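Local coordinates for type II restriction enzyme AgeI (Thalassobius gelatinovorus, PDB 5DWA), which recognizes the double-stranded DNA sequence 5'-ACCGGT-3' and cleaves it after the first A, leaving fragments with terminal 5'-phosphates, at residues Ala99-Glu102 with Arg103-Val107; Gly264-Asp267 with Glu268-Tyr272. One frame throughout, in Å; residues are numbered along the deposited sequence.

Contact 1: residues Ala99-Glu102 with Arg103-Val107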
loop_
_atom_site.group_PDB
_atom_site.type_symbol
_atom_site.label_atom_id
_atom_site.label_comp_id
_atom_site.label_asym_id
_atom_site.label_seq_id
_atom_site.Cartn_x
_atom_site.Cartn_y
_atom_site.Cartn_z
ATOM N N ALA A 99 7.039 -17.135 -10.179
ATOM C CA ALA A 99 7.446 -18.351 -9.488
ATOM C C ALA A 99 6.269 -19.309 -9.263
ATOM O O ALA A 99 6.427 -20.517 -9.423
ATOM C CB ALA A 99 8.109 -18.003 -8.162
ATOM N N LEU A 100 5.100 -18.784 -8.897
ATOM C CA LEU A 100 3.922 -19.629 -8.695
ATOM C C LEU A 100 3.557 -20.380 -9.977
ATOM O O LEU A 100 3.283 -21.583 -9.947
ATOM C CB LEU A 100 2.722 -18.802 -8.227
ATOM C CG LEU A 100 2.741 -18.385 -6.764
ATOM C CD1 LEU A 100 1.616 -17.376 -6.528
ATOM C CD2 LEU A 100 2.577 -19.601 -5.866
ATOM N N VAL A 101 3.557 -19.664 -11.098
ATOM C CA VAL A 101 3.200 -20.246 -12.387
ATOM C C VAL A 101 4.233 -21.290 -12.811
ATOM O O VAL A 101 3.873 -22.401 -13.230
ATOM C CB VAL A 101 3.081 -19.163 -13.471
ATOM C CG1 VAL A 101 2.915 -19.792 -14.855
ATOM C CG2 VAL A 101 1.925 -18.230 -13.165
ATOM N N GLU A 102 5.509 -20.942 -12.670
ATOM C CA GLU A 102 6.602 -21.842 -13.046
ATOM C C GLU A 102 6.576 -23.136 -12.232
ATOM O O GLU A 102 6.765 -24.231 -12.776
ATOM C CB GLU A 102 7.951 -21.139 -12.870
ATOM C CG GLU A 102 9.165 -21.977 -13.271
ATOM C CD GLU A 102 9.315 -22.106 -14.769
ATOM O OE1 GLU A 102 9.113 -21.101 -15.486
ATOM O OE2 GLU A 102 9.627 -23.220 -15.235
ATOM N N ARG A 103 6.331 -23.014 -10.931
ATOM C CA ARG A 103 6.385 -24.172 -10.045
ATOM C C ARG A 103 5.169 -25.077 -10.201
ATOM O O ARG A 103 5.303 -26.302 -10.203
ATOM C CB ARG A 103 6.518 -23.730 -8.583
ATOM C CG ARG A 103 6.622 -24.880 -7.581
ATOM C CD ARG A 103 5.282 -25.147 -6.909
ATOM N NE ARG A 103 5.340 -26.198 -5.894
ATOM C CZ ARG A 103 4.999 -27.466 -6.105
ATOM N NH1 ARG A 103 4.584 -27.854 -7.304
ATOM N NH2 ARG A 103 5.077 -28.349 -5.118
ATOM N N TYR A 104 3.985 -24.480 -10.315
ATOM C CA TYR A 104 2.761 -25.264 -10.290
ATOM C C TYR A 104 2.207 -25.735 -11.623
ATOM O O TYR A 104 1.541 -26.762 -11.654
ATOM C CB TYR A 104 1.685 -24.474 -9.551
ATOM C CG TYR A 104 1.871 -24.547 -8.060
ATOM C CD1 TYR A 104 1.811 -25.766 -7.405
ATOM C CD2 TYR A 104 2.117 -23.406 -7.306
ATOM C CE1 TYR A 104 1.981 -25.857 -6.037
ATOM C CE2 TYR A 104 2.282 -23.487 -5.934
ATOM C CZ TYR A 104 2.212 -24.716 -5.305
ATOM O OH TYR A 104 2.373 -24.814 -3.941
ATOM N N ASN A 105 2.451 -25.014 -12.712
ATOM C CA ASN A 105 1.839 -25.424 -13.975
ATOM C C ASN A 105 2.209 -26.834 -14.449
ATOM O O ASN A 105 1.338 -27.527 -14.964
ATOM C CB ASN A 105 2.135 -24.406 -15.078
ATOM C CG ASN A 105 1.025 -23.371 -15.201
ATOM O OD1 ASN A 105 0.044 -23.437 -14.473
ATOM N ND2 ASN A 105 1.171 -22.426 -16.117
ATOM N N PRO A 106 3.472 -27.272 -14.270
ATOM C CA PRO A 106 3.751 -28.652 -14.698
ATOM C C PRO A 106 2.894 -29.705 -13.983
ATOM O O PRO A 106 2.398 -30.632 -14.626
ATOM C CB PRO A 106 5.232 -28.829 -14.349
ATOM C CG PRO A 106 5.796 -27.456 -14.421
ATOM C CD PRO A 106 4.707 -26.556 -13.899
ATOM N N VAL A 107 2.716 -29.562 -12.676
ATOM C CA VAL A 107 1.946 -30.522 -11.901
ATOM C C VAL A 107 0.453 -30.388 -12.182
ATOM O O VAL A 107 -0.264 -31.382 -12.289
ATOM C CB VAL A 107 2.221 -30.354 -10.391
ATOM C CG1 VAL A 107 1.322 -31.265 -9.567
ATOM C CG2 VAL A 107 3.687 -30.631 -10.099
#
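Leu100 and Tyr104 run side by side, one helical turn apart, and their main apolar touch is at the ring's rim: CD2 of Leu100 lies in the ring plane, 3.9 Å from CE2 of Tyr104. With CG beside the backbone N (chi1 -77°), the leucine branch ending in CD2 runs alongside the tyrosine one turn on. In the conformer of Arg103 given here, its CD sits 3.3 Å above the plane of the same ring, over its centre; the arginine chain bends at chi2, and NE donates to Phe262 O. These pairs belong to helix 84-109, whose i to i+4 bonds include Tyr104 N to Leu100 O (3.0 Å) and Asn105 N to Val101 O (3.0 Å, 158° at the hydrogen). The helix is kinked at Pro106, which has no N-H to give; its CD instead rests 3.3 Å from Glu102 O. On another side, ND2 of Asn105 packs 3.4 Å from CG1 of Val101, while OD1 accepts from Leu115 N of strand 113-117. Replacing Asn105 by an alanine would remove the carboxamide, and Leu115 N is then likely to lose this acceptor while CG1 of Val101 loses its neighbour.

Contact 2: residues Gly264-Asp267 with Glu268-Tyr272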
loop_
_atom_site.group_PDB
_atom_site.type_symbol
_atom_site.label_atom_id
_atom_site.label_comp_id
_atom_site.label_asym_id
_atom_site.label_seq_id
_atom_site.Cartn_x
_atom_site.Cartn_y
_atom_site.Cartn_z
ATOM N N GLY A 264 8.722 -29.169 -4.987
ATOM C CA GLY A 264 8.101 -30.480 -4.921
ATOM C C GLY A 264 7.232 -30.762 -6.135
ATOM O O GLY A 264 7.322 -30.072 -7.152
ATOM N N GLN A 265 6.396 -31.793 -6.026
ATOM C CA GLN A 265 5.401 -32.107 -7.050
ATOM C C GLN A 265 4.009 -31.723 -6.563
ATOM O O GLN A 265 3.678 -30.541 -6.490
ATOM C CB GLN A 265 5.449 -33.591 -7.414
ATOM C CG GLN A 265 6.656 -33.979 -8.253
ATOM C CD GLN A 265 6.623 -33.362 -9.636
ATOM O OE1 GLN A 265 5.756 -33.679 -10.447
ATOM N NE2 GLN A 265 7.566 -32.470 -9.909
ATOM N N ASP A 266 3.192 -32.721 -6.234
ATOM C CA ASP A 266 1.880 -32.467 -5.649
ATOM C C ASP A 266 2.013 -31.969 -4.214
ATOM O O ASP A 266 2.899 -32.414 -3.478
ATOM C CB ASP A 266 1.022 -33.736 -5.680
ATOM C CG ASP A 266 0.704 -34.190 -7.086
ATOM O OD1 ASP A 266 -0.475 -34.106 -7.485
ATOM O OD2 ASP A 266 1.635 -34.623 -7.799
ATOM N N ASP A 267 1.145 -31.040 -3.818
ATOM C CA ASP A 267 1.093 -30.597 -2.428
ATOM C C ASP A 267 -0.334 -30.225 -2.035
ATOM O O ASP A 267 -1.276 -30.503 -2.778
ATOM C CB ASP A 267 2.056 -29.422 -2.182
ATOM C CG ASP A 267 1.745 -28.196 -3.034
ATOM O OD1 ASP A 267 0.714 -28.163 -3.731
ATOM O OD2 ASP A 267 2.544 -27.237 -2.995
ATOM N N GLU A 268 -0.499 -29.615 -0.867
ATOM C CA GLU A 268 -1.833 -29.250 -0.404
ATOM C C GLU A 268 -2.538 -28.297 -1.366
ATOM O O GLU A 268 -3.756 -28.367 -1.525
ATOM C CB GLU A 268 -1.767 -28.637 0.991
ATOM C CG GLU A 268 -1.485 -29.656 2.078
ATOM C CD GLU A 268 -1.815 -29.133 3.457
ATOM O OE1 GLU A 268 -1.166 -28.161 3.895
ATOM O OE2 GLU A 268 -2.732 -29.688 4.096
ATOM N N PHE A 269 -1.777 -27.418 -2.013
ATOM C CA PHE A 269 -2.361 -26.471 -2.961
ATOM C C PHE A 269 -2.905 -27.180 -4.202
ATOM O O PHE A 269 -4.052 -26.951 -4.600
ATOM C CB PHE A 269 -1.338 -25.403 -3.362
ATOM C CG PHE A 269 -1.833 -24.458 -4.428
ATOM C CD1 PHE A 269 -2.883 -23.592 -4.169
ATOM C CD2 PHE A 269 -1.254 -24.442 -5.689
ATOM C CE1 PHE A 269 -3.343 -22.719 -5.145
ATOM C CE2 PHE A 269 -1.714 -23.573 -6.671
ATOM C CZ PHE A 269 -2.756 -22.706 -6.393
ATOM N N THR A 270 -2.097 -28.050 -4.805
ATOM C CA THR A 270 -2.542 -28.761 -6.002
ATOM C C THR A 270 -3.674 -29.733 -5.657
ATOM O O THR A 270 -4.648 -29.838 -6.400
ATOM C CB THR A 270 -1.388 -29.510 -6.698
ATOM O OG1 THR A 270 -0.882 -30.551 -5.850
ATOM C CG2 THR A 270 -0.269 -28.543 -7.038
ATOM N N ASP A 271 -3.564 -30.411 -4.517
ATOM C CA ASP A 271 -4.642 -31.286 -4.055
ATOM C C ASP A 271 -5.939 -30.498 -3.909
ATOM O O ASP A 271 -7.022 -30.979 -4.262
ATOM C CB ASP A 271 -4.281 -31.947 -2.723
ATOM C CG ASP A 271 -3.216 -33.016 -2.869
ATOM O OD1 ASP A 271 -2.969 -33.473 -4.005
ATOM O OD2 ASP A 271 -2.630 -33.406 -1.838
ATOM N N TYR A 272 -5.820 -29.280 -3.390
ATOM C CA TYR A 272 -6.963 -28.400 -3.195
ATOM C C TYR A 272 -7.620 -28.025 -4.519
ATOM O O TYR A 272 -8.831 -28.154 -4.672
ATOM C CB TYR A 272 -6.537 -27.139 -2.439
ATOM C CG TYR A 272 -7.606 -26.080 -2.352
ATOM C CD1 TYR A 272 -8.655 -26.195 -1.446
ATOM C CD2 TYR A 272 -7.566 -24.959 -3.171
ATOM C CE1 TYR A 272 -9.636 -25.228 -1.366
ATOM C CE2 TYR A 272 -8.541 -23.988 -3.097
ATOM C CZ TYR A 272 -9.571 -24.124 -2.191
ATOM O OH TYR A 272 -10.546 -23.158 -2.115
HETATM O O HOH W 1 -2.194 -32.701 -6.461
#
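A capping box starts helix 268-277: Asp267, the N-cap residue, and Thr270, three positions on, exchange bonds between side chain and backbone. OD1 of Asp267 accepts from Thr270 N at 3.0 Å, with 169° at the hydrogen and the donor nearly in line with the carboxylate C-O bond. In return, Asp267 N donates to OG1 of Thr270 at 2.9 Å. Both side chains adopt the same first torsion, CG of Asp267 at chi1 60° and OG1 of Thr270 at 65°, each lying between its own backbone N and carbonyl carbon; this turns the carboxylate over the first turn and the hydroxyl back to the cap. Behind the box the regular helix bonding begins, with Asp271 N giving a straight bond to Asp267 O at 2.9 Å. A water bridges two side chains of this turn, accepting from OG1 of Thr270 and donating to OD1 of Asp271. It also approaches OD1 of Asp266, but at 2.4 Å from that oxygen the contact is unusually short and its bond doubtful. Asp266 is countered through OD2, which forms a salt bridge with Arg110. The remaining oxygen of the cap, Asp267 OD2, is held from helix 84-109, where it probably accepts from Tyr104 OH. On that helix the Thr270 side chain meets Tyr104 and Leu108. Phe269 packs its ring against that of Tyr104 and, edge-to-face, against Phe238 of strand 236-239, and touches Val193 of strand 191-196.

Overall arrangement
The two contacts have centres 11 Å apart and meet directly, since residues 103 and 104 of contact 1 reach the loop and cap of contact 2: besides the tyrosine hydroxyl on the cap carboxylate, Arg103 NH2 lies 2.9 Å from Gln265 O, a probable hydrogen bond. Both are partly buried, but four of eight touching residues are buried in contact 1 and two of seven in contact 2, which is the more exposed. Contact 1 lies within helix 84-109 and combines backbone bonds with apolar and ring packing; contact 2 joins a loop to the start of helix 268-277 through carboxylates, a hydroxyl and water.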